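Local coordinates for D-alanyl-lipoteichoic acid synthetase (Streptococcus pneumoniae, PDB 3BMA), which probably takes part in the D-alanylation of lipoteichoic acid during cell-wall biogenesis, as a membrane-associated member of the DltD family, at residues L213-D218 / E226-A231; D232-T237 / E342-K347. The protein carries 1 engineered substitution. All coordinates share one frame; numbering follows the deposited sequence.

Interaction 1 of 2, residues L213-D218 / E226-A231; sequences LKILPD and EDVVKA
The carbonyl oxygen of Ile-215 is the polar atom at the middle of this contact, and what it meets across the contact is the forked end of Val-228. CG1 of Val-228 comes closest, 3.4 Å from Ile-215 O, while CG2 of the same valine stands farther off at 4.1 Å from that oxygen. At chi1 -162°, CG1 lies anti to the backbone N and faces Ile-215, while CG2, anti to the carbonyl carbon, is directed to Pro-217, with both methyls near Ile-215 O. On one branch, Val-228 CG1 touches the tip of the isoleucine, with Ile-215 CD1 at 4.2 Å. On the other, Val-228 CG2 rests 4.2 Å from Pro-217 CD, the ring carbon next to the proline nitrogen. One valine thus faces the isoleucine tip, a peptide carbonyl and the edge carbon of the proline ring.

Leu-216, lying between the two contact residues, turns its side chain onto helix 60-66, and Pro-217 O accepts a hydrogen bond from Tyr-67 OH, which ties the loop to the residue that follows that helix. The next residue after Val-228, Val-229, packs on Ala-58, Trp-354 and Leu-355.

No hydrogen bond or salt bridge joins the two segments. The small surface contact between the loop after helix 202-210 and helix 222-235, burying 147 Å² in all, therefore rests on van der Waals approach of the valine methyls to a carbonyl oxygen and two apolar side chains, and probably gives little directional hold.

Interaction 2 of 2, residues D232-T237 / E342-K347; sequences DAEKNT and EPFFMK
Phe-344 has CG beside its backbone N and anti to the carbonyl carbon (chi1 -42°), which carries the ring to the last turn of helix 222-235; just beyond the helix, Thr-237 holds OG1 between its own N and carbonyl carbon (chi1 56°) and presents it to the ring. Thr-237 OG1 lies at the ring edge, near its plane, 3.3 Å from Phe-344 CE2. The same hydroxyl donates a hydrogen bond to the carbonyl of Ala-233, with OG1 2.8 Å from Ala-233 O; this probably fixes its rotation, and is consistent with the oxygen facing the aromatic edge.

Ala-233 CB approaches obliquely and reaches Phe-344 CD2 at 3.6 Å. Glu-234 contributes its aliphatic part, CG standing 3.7 Å from Phe-344 CZ, and its carboxylate plane is turned 87° from the ring plane. The backbone N of Glu-234 lies over one face of the ring, and Pro-343 CB is above the opposite face, offset toward the rim.

Pro-343 and Phe-344 are the central residues of a type II beta turn from Glu-342 to Phe-345, closed by a weak bond. Its third position gives Phe-344 positive phi, and from there the ring projects to the helix. Where the helix ends, Asn-236 folds back: its ND2 is 2.7 Å from Asp-232 O, a nearly straight hydrogen bond that gives a carbonyl of the last turn a side-chain partner.

Trp-354 packs on Ala-233 and Thr-237, and its NE1 is hydrogen-bonded to Asp-232 OD2. Through these contacts and those of Phe-344, the C-terminal end of helix 222-235 lies against the connection from edge strand 333-335 to helix 355-369, within which Phe-344 also makes a backbone hydrogen bond to Leu-355.

Overall arrangement
Both contacts draw on helix 222-235, and their centres are about 14 Å apart on the same side of the chain's centre. They come in series: interaction 1 is closed within a short piece of chain, whereas interaction 2 follows directly from 232 and joins residues more than a hundred positions apart. The helix is touched by the loop that leads into it and, at its C-terminal end, by the loop after strand 333-335, an outermost strand of the five-stranded parallel sheet. Trp-354, which touches the helix near both contacts, is shared between them. Together they join this peripheral helix to loops around the alpha/beta domain, whose parallel sheet (order 2-1-3-4-5) is consistent with the SGNH-hydrolase clan.

Interaction 1 of 2, residues L213-D218 / E226-A231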
ATOM      1  N   LEU C 213      11.723  24.058 -48.257  1.00 69.12           N
ATOM      2  CA  LEU C 213      12.230  25.368 -47.849  1.00 69.27           C
ATOM      3  C   LEU C 213      12.943  26.087 -48.993  1.00 72.31           C
ATOM      4  O   LEU C 213      12.930  27.315 -49.063  1.00 71.87           O
ATOM      5  CB  LEU C 213      13.168  25.245 -46.640  1.00 67.50           C
ATOM      6  CG  LEU C 213      12.634  24.681 -45.317  1.00 64.67           C
ATOM      7  CD1 LEU C 213      13.744  24.603 -44.279  1.00 65.80           C
ATOM      8  CD2 LEU C 213      11.459  25.482 -44.781  1.00 63.95           C
ATOM      9  N   LYS C 214      13.558  25.317 -49.886  1.00 73.37           N
ATOM     10  CA  LYS C 214      14.320  25.874 -51.005  1.00 76.53           C
ATOM     11  C   LYS C 214      13.434  26.482 -52.097  1.00 73.41           C
ATOM     12  O   LYS C 214      13.798  27.494 -52.702  1.00 71.64           O
ATOM     13  CB  LYS C 214      15.249  24.809 -51.596  1.00 80.62           C
ATOM     14  CG  LYS C 214      16.331  24.341 -50.633  1.00 88.94           C
ATOM     15  CD  LYS C 214      16.882  22.981 -51.023  1.00 96.40           C
ATOM     16  CE  LYS C 214      17.837  22.457 -49.961  1.00 97.76           C
ATOM     17  NZ  LYS C 214      18.319  21.084 -50.275  1.00100.49           N
ATOM     18  N   ILE C 215      12.270  25.877 -52.327  1.00 69.90           N
ATOM     19  CA  ILE C 215      11.354  26.307 -53.393  1.00 69.64           C
ATOM     20  C   ILE C 215      10.525  27.557 -53.049  1.00 69.05           C
ATOM     21  O   ILE C 215       9.969  28.204 -53.941  1.00 70.27           O
ATOM     22  CB  ILE C 215      10.419  25.151 -53.864  1.00 71.84           C
ATOM     23  CG1 ILE C 215       9.484  24.695 -52.733  1.00 72.96           C
ATOM     24  CG2 ILE C 215      11.243  23.983 -54.421  1.00 72.72           C
ATOM     25  CD1 ILE C 215       8.215  23.999 -53.206  1.00 71.53           C
ATOM     26  N   LEU C 216      10.453  27.890 -51.761  1.00 64.83           N
ATOM     27  CA  LEU C 216       9.680  29.040 -51.284  1.00 59.77           C
ATOM     28  C   LEU C 216      10.445  30.362 -51.400  1.00 58.62           C
ATOM     29  O   LEU C 216      11.660  30.388 -51.186  1.00 59.58           O
ATOM     30  CB  LEU C 216       9.227  28.810 -49.832  1.00 59.45           C
ATOM     31  CG  LEU C 216       7.758  28.445 -49.574  1.00 57.13           C
ATOM     32  CD1 LEU C 216       7.251  27.317 -50.474  1.00 53.05           C
ATOM     33  CD2 LEU C 216       7.539  28.115 -48.103  1.00 57.07           C
ATOM     34  N   PRO C 217       9.738  31.462 -51.754  1.00 56.59           N
ATOM     35  CA  PRO C 217      10.334  32.802 -51.754  1.00 57.42           C
ATOM     36  C   PRO C 217      10.755  33.244 -50.358  1.00 59.58           C
ATOM     37  O   PRO C 217      10.126  32.859 -49.374  1.00 65.48           O
ATOM     38  CB  PRO C 217       9.198  33.696 -52.264  1.00 55.92           C
ATOM     39  CG  PRO C 217       7.957  32.935 -52.002  1.00 52.34           C
ATOM     40  CD  PRO C 217       8.333  31.503 -52.204  1.00 56.46           C
ATOM     41  N   ASP C 218      11.811  34.050 -50.285  1.00 62.44           N
ATOM     42  CA  ASP C 218      12.364  34.505 -49.008  1.00 61.85           C
ATOM     43  C   ASP C 218      11.538  35.613 -48.354  1.00 63.14           C
ATOM     44  O   ASP C 218      11.658  35.847 -47.149  1.00 63.52           O
ATOM     45  CB  ASP C 218      13.820  34.947 -49.182  1.00 64.11           C
ATOM     46  CG  ASP C 218      14.696  33.853 -49.775  1.00 68.09           C
ATOM     47  OD1 ASP C 218      14.482  33.478 -50.949  1.00 65.24           O
ATOM     48  OD2 ASP C 218      15.605  33.374 -49.067  1.00 73.20           O
ATOM     49  N   GLU C 226       1.434  31.056 -53.714  1.00 56.43           N
ATOM     50  CA  GLU C 226       0.393  30.443 -54.546  1.00 58.94           C
ATOM     51  C   GLU C 226       0.894  30.085 -55.943  1.00 59.25           C
ATOM     52  O   GLU C 226       0.503  29.056 -56.478  1.00 60.00           O
ATOM     53  CB  GLU C 226      -0.864  31.326 -54.628  1.00 58.48           C
ATOM     54  CG  GLU C 226      -2.057  30.661 -55.322  1.00 59.67           C
ATOM     55  CD  GLU C 226      -3.374  31.365 -55.071  1.00 65.19           C
ATOM     56  OE1 GLU C 226      -3.904  31.980 -56.021  1.00 68.15           O
ATOM     57  OE2 GLU C 226      -3.880  31.299 -53.928  1.00 72.68           O
ATOM     58  N   ASP C 227       1.772  30.920 -56.503  1.00 62.53           N
ATOM     59  CA  ASP C 227       2.412  30.657 -57.801  1.00 62.10           C
ATOM     60  C   ASP C 227       3.277  29.391 -57.796  1.00 60.25           C
ATOM     61  O   ASP C 227       3.242  28.609 -58.749  1.00 62.29           O
ATOM     62  CB  ASP C 227       3.262  31.858 -58.246  1.00 61.99           C
ATOM     63  CG  ASP C 227       2.443  33.129 -58.442  1.00 63.57           C
ATOM     64  OD1 ASP C 227       1.193  33.059 -58.499  1.00 55.57           O
ATOM     65  OD2 ASP C 227       3.063  34.209 -58.544  1.00 65.88           O
ATOM     66  N   VAL C 228       4.041  29.197 -56.722  1.00 58.15           N
ATOM     67  CA  VAL C 228       4.927  28.036 -56.585  1.00 60.19           C
ATOM     68  C   VAL C 228       4.127  26.764 -56.272  1.00 61.12           C
ATOM     69  O   VAL C 228       4.457  25.672 -56.743  1.00 59.89           O
ATOM     70  CB  VAL C 228       6.010  28.267 -55.493  1.00 59.07           C
ATOM     71  CG1 VAL C 228       7.161  27.278 -55.651  1.00 61.97           C
ATOM     72  CG2 VAL C 228       6.544  29.690 -55.553  1.00 57.97           C
ATOM     73  N   VAL C 229       3.066  26.922 -55.486  1.00 61.26           N
ATOM     74  CA  VAL C 229       2.229  25.803 -55.060  1.00 61.14           C
ATOM     75  C   VAL C 229       1.252  25.366 -56.174  1.00 63.47           C
ATOM     76  O   VAL C 229       0.914  24.181 -56.279  1.00 62.85           O
ATOM     77  CB  VAL C 229       1.525  26.125 -53.704  1.00 59.80           C
ATOM     78  CG1 VAL C 229       0.572  25.043 -53.301  1.00 57.01           C
ATOM     79  CG2 VAL C 229       2.561  26.294 -52.601  1.00 62.49           C
ATOM     80  N   LYS C 230       0.836  26.320 -57.011  1.00 65.44           N
ATOM     81  CA  LYS C 230      -0.008  26.059 -58.191  1.00 64.51           C
ATOM     82  C   LYS C 230       0.703  25.159 -59.198  1.00 63.45           C
ATOM     83  O   LYS C 230       0.091  24.257 -59.766  1.00 63.38           O
ATOM     84  CB  LYS C 230      -0.377  27.375 -58.888  1.00 65.53           C
ATOM     85  CG  LYS C 230      -1.581  27.335 -59.820  1.00 68.14           C
ATOM     86  CD  LYS C 230      -2.814  27.912 -59.140  1.00 76.88           C
ATOM     87  CE  LYS C 230      -3.675  28.713 -60.110  1.00 80.84           C
ATOM     88  NZ  LYS C 230      -4.400  27.858 -61.088  1.00 85.23           N
ATOM     89  N   ALA C 231       1.995  25.422 -59.409  1.00 65.82           N
ATOM     90  CA  ALA C 231       2.811  24.698 -60.386  1.00 64.92           C
ATOM     91  C   ALA C 231       3.139  23.278 -59.935  1.00 64.76           C
ATOM     92  O   ALA C 231       3.281  22.377 -60.763  1.00 67.45           O
ATOM     93  CB  ALA C 231       4.092  25.471 -60.687  1.00 63.64           C
TER

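Interaction 2 of 2, residues D232-T237 / E342-K347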
ATOM      1  N   ASP C 232       3.267  23.098 -58.622  1.00 66.10           N
ATOM      2  CA  ASP C 232       3.488  21.789 -58.014  1.00 65.63           C
ATOM      3  C   ASP C 232       2.229  20.930 -58.134  1.00 63.22           C
ATOM      4  O   ASP C 232       2.306  19.735 -58.423  1.00 58.66           O
ATOM      5  CB  ASP C 232       3.888  21.960 -56.540  1.00 67.82           C
ATOM      6  CG  ASP C 232       4.203  20.636 -55.849  1.00 74.78           C
ATOM      7  OD1 ASP C 232       4.890  19.785 -56.454  1.00 78.35           O
ATOM      8  OD2 ASP C 232       3.773  20.458 -54.686  1.00 70.87           O
ATOM      9  N   ALA C 233       1.076  21.560 -57.930  1.00 63.67           N
ATOM     10  CA  ALA C 233      -0.218  20.885 -57.959  1.00 64.96           C
ATOM     11  C   ALA C 233      -0.660  20.480 -59.368  1.00 69.75           C
ATOM     12  O   ALA C 233      -1.275  19.431 -59.539  1.00 71.41           O
ATOM     13  CB  ALA C 233      -1.277  21.749 -57.289  1.00 64.43           C
ATOM     14  N   GLU C 234      -0.347  21.311 -60.364  1.00 72.77           N
ATOM     15  CA  GLU C 234      -0.642  21.008 -61.770  1.00 73.95           C
ATOM     16  C   GLU C 234       0.202  19.840 -62.273  1.00 73.13           C
ATOM     17  O   GLU C 234      -0.267  19.020 -63.064  1.00 76.72           O
ATOM     18  CB  GLU C 234      -0.393  22.233 -62.653  1.00 75.17           C
ATOM     19  CG  GLU C 234      -1.487  23.291 -62.597  1.00 79.93           C
ATOM     20  CD  GLU C 234      -1.038  24.647 -63.127  1.00 81.31           C
ATOM     21  OE1 GLU C 234       0.185  24.901 -63.196  1.00 83.29           O
ATOM     22  OE2 GLU C 234      -1.918  25.466 -63.470  1.00 87.46           O
ATOM     23  N   LYS C 235       1.446  19.785 -61.797  1.00 72.26           N
ATOM     24  CA  LYS C 235       2.406  18.735 -62.134  1.00 72.91           C
ATOM     25  C   LYS C 235       2.032  17.392 -61.500  1.00 73.77           C
ATOM     26  O   LYS C 235       2.359  16.332 -62.037  1.00 75.13           O
ATOM     27  CB  LYS C 235       3.800  19.164 -61.664  1.00 73.49           C
ATOM     28  CG  LYS C 235       4.975  18.458 -62.323  1.00 77.18           C
ATOM     29  CD  LYS C 235       6.273  19.206 -62.029  1.00 80.92           C
ATOM     30  CE  LYS C 235       7.502  18.417 -62.459  1.00 81.41           C
ATOM     31  NZ  LYS C 235       7.836  17.327 -61.497  1.00 78.68           N
ATOM     32  N   ASN C 236       1.338  17.449 -60.365  1.00 74.88           N
ATOM     33  CA  ASN C 236       1.030  16.255 -59.576  1.00 72.44           C
ATOM     34  C   ASN C 236      -0.443  15.825 -59.538  1.00 71.14           C
ATOM     35  O   ASN C 236      -0.823  14.970 -58.736  1.00 71.43           O
ATOM     36  CB  ASN C 236       1.591  16.409 -58.159  1.00 72.11           C
ATOM     37  CG  ASN C 236       3.100  16.306 -58.123  1.00 71.37           C
ATOM     38  OD1 ASN C 236       3.657  15.210 -58.138  1.00 77.45           O
ATOM     39  ND2 ASN C 236       3.772  17.449 -58.077  1.00 67.83           N
ATOM     40  N   THR C 237      -1.268  16.424 -60.395  1.00 72.82           N
ATOM     41  CA  THR C 237      -2.654  15.979 -60.588  1.00 74.24           C
ATOM     42  C   THR C 237      -2.881  15.584 -62.053  1.00 75.14           C
ATOM     43  O   THR C 237      -3.949  15.831 -62.622  1.00 76.10           O
ATOM     44  CB  THR C 237      -3.691  17.052 -60.154  1.00 73.67           C
ATOM     45  OG1 THR C 237      -3.453  18.272 -60.865  1.00 75.30           O
ATOM     46  CG2 THR C 237      -3.628  17.314 -58.645  1.00 70.40           C
ATOM     47  N   GLU C 342     -13.119  23.931 -55.477  1.00 54.92           N
ATOM     48  CA  GLU C 342     -12.006  24.789 -55.832  1.00 59.13           C
ATOM     49  C   GLU C 342     -10.810  23.934 -56.251  1.00 62.54           C
ATOM     50  O   GLU C 342     -10.389  23.060 -55.493  1.00 63.86           O
ATOM     51  CB  GLU C 342     -11.646  25.691 -54.648  1.00 59.68           C
ATOM     52  CG  GLU C 342     -10.920  26.972 -55.029  1.00 64.83           C
ATOM     53  CD  GLU C 342     -11.667  27.788 -56.071  1.00 66.97           C
ATOM     54  OE1 GLU C 342     -11.064  28.080 -57.124  1.00 66.16           O
ATOM     55  OE2 GLU C 342     -12.852  28.122 -55.846  1.00 70.12           O
ATOM     56  N   PRO C 343     -10.282  24.160 -57.473  1.00 65.80           N
ATOM     57  CA  PRO C 343      -9.086  23.456 -57.948  1.00 63.68           C
ATOM     58  C   PRO C 343      -7.876  23.651 -57.035  1.00 58.08           C
ATOM     59  O   PRO C 343      -7.559  24.781 -56.648  1.00 51.28           O
ATOM     60  CB  PRO C 343      -8.831  24.077 -59.331  1.00 65.67           C
ATOM     61  CG  PRO C 343      -9.599  25.355 -59.336  1.00 67.96           C
ATOM     62  CD  PRO C 343     -10.804  25.077 -58.500  1.00 69.29           C
ATOM     63  N   PHE C 344      -7.250  22.527 -56.684  1.00 58.34           N
ATOM     64  CA  PHE C 344      -6.040  22.437 -55.843  1.00 60.09           C
ATOM     65  C   PHE C 344      -6.215  22.867 -54.372  1.00 57.69           C
ATOM     66  O   PHE C 344      -5.235  23.103 -53.664  1.00 54.75           O
ATOM     67  CB  PHE C 344      -4.823  23.110 -56.510  1.00 64.37           C
ATOM     68  CG  PHE C 344      -4.696  22.817 -57.984  1.00 71.30           C
ATOM     69  CD1 PHE C 344      -4.650  23.856 -58.907  1.00 74.65           C
ATOM     70  CD2 PHE C 344      -4.642  21.502 -58.452  1.00 75.20           C
ATOM     71  CE1 PHE C 344      -4.539  23.595 -60.273  1.00 74.45           C
ATOM     72  CE2 PHE C 344      -4.531  21.232 -59.813  1.00 77.29           C
ATOM     73  CZ  PHE C 344      -4.480  22.280 -60.724  1.00 72.80           C
ATOM     74  N   PHE C 345      -7.468  22.933 -53.920  1.00 55.41           N
ATOM     75  CA  PHE C 345      -7.798  23.148 -52.512  1.00 53.64           C
ATOM     76  C   PHE C 345      -7.614  21.833 -51.757  1.00 54.35           C
ATOM     77  O   PHE C 345      -7.365  21.813 -50.550  1.00 51.93           O
ATOM     78  CB  PHE C 345      -9.252  23.622 -52.383  1.00 51.85           C
ATOM     79  CG  PHE C 345      -9.558  24.329 -51.088  1.00 53.69           C
ATOM     80  CD1 PHE C 345      -9.414  25.708 -50.987  1.00 51.05           C
ATOM     81  CD2 PHE C 345     -10.009  23.619 -49.974  1.00 51.90           C
ATOM     82  CE1 PHE C 345      -9.700  26.369 -49.800  1.00 49.77           C
ATOM     83  CE2 PHE C 345     -10.292  24.272 -48.776  1.00 50.23           C
ATOM     84  CZ  PHE C 345     -10.136  25.650 -48.689  1.00 54.38           C
ATOM     85  N   MET C 346      -7.732  20.734 -52.497  1.00 55.19           N
ATOM     86  CA  MET C 346      -7.749  19.399 -51.941  1.00 46.16           C
ATOM     87  C   MET C 346      -6.526  18.616 -52.405  1.00 48.12           C
ATOM     88  O   MET C 346      -6.096  18.742 -53.559  1.00 52.43           O
ATOM     89  CB  MET C 346      -9.023  18.699 -52.406  1.00 49.99           C
ATOM     90  CG  MET C 346      -9.751  17.902 -51.345  1.00 57.76           C
ATOM     91  SD  MET C 346     -11.006  18.843 -50.467  1.00 54.33           S
ATOM     92  CE  MET C 346     -10.048  19.365 -49.048  1.00 43.14           C
ATOM     93  N   LYS C 347      -5.959  17.823 -51.500  1.00 45.87           N
ATOM     94  CA  LYS C 347      -4.843  16.934 -51.831  1.00 47.89           C
ATOM     95  C   LYS C 347      -5.377  15.595 -52.349  1.00 48.94           C
ATOM     96  O   LYS C 347      -4.836  15.025 -53.299  1.00 49.29           O
ATOM     97  CB  LYS C 347      -3.927  16.736 -50.614  1.00 46.91           C
ATOM     98  CG  LYS C 347      -2.755  15.769 -50.825  1.00 52.86           C
ATOM     99  CD  LYS C 347      -1.638  16.362 -51.689  1.00 52.43           C
ATOM    100  CE  LYS C 347      -0.445  16.813 -50.852  1.00 54.21           C
ATOM    101  NZ  LYS C 347      -0.746  17.998 -50.012  1.00 49.78           N
TER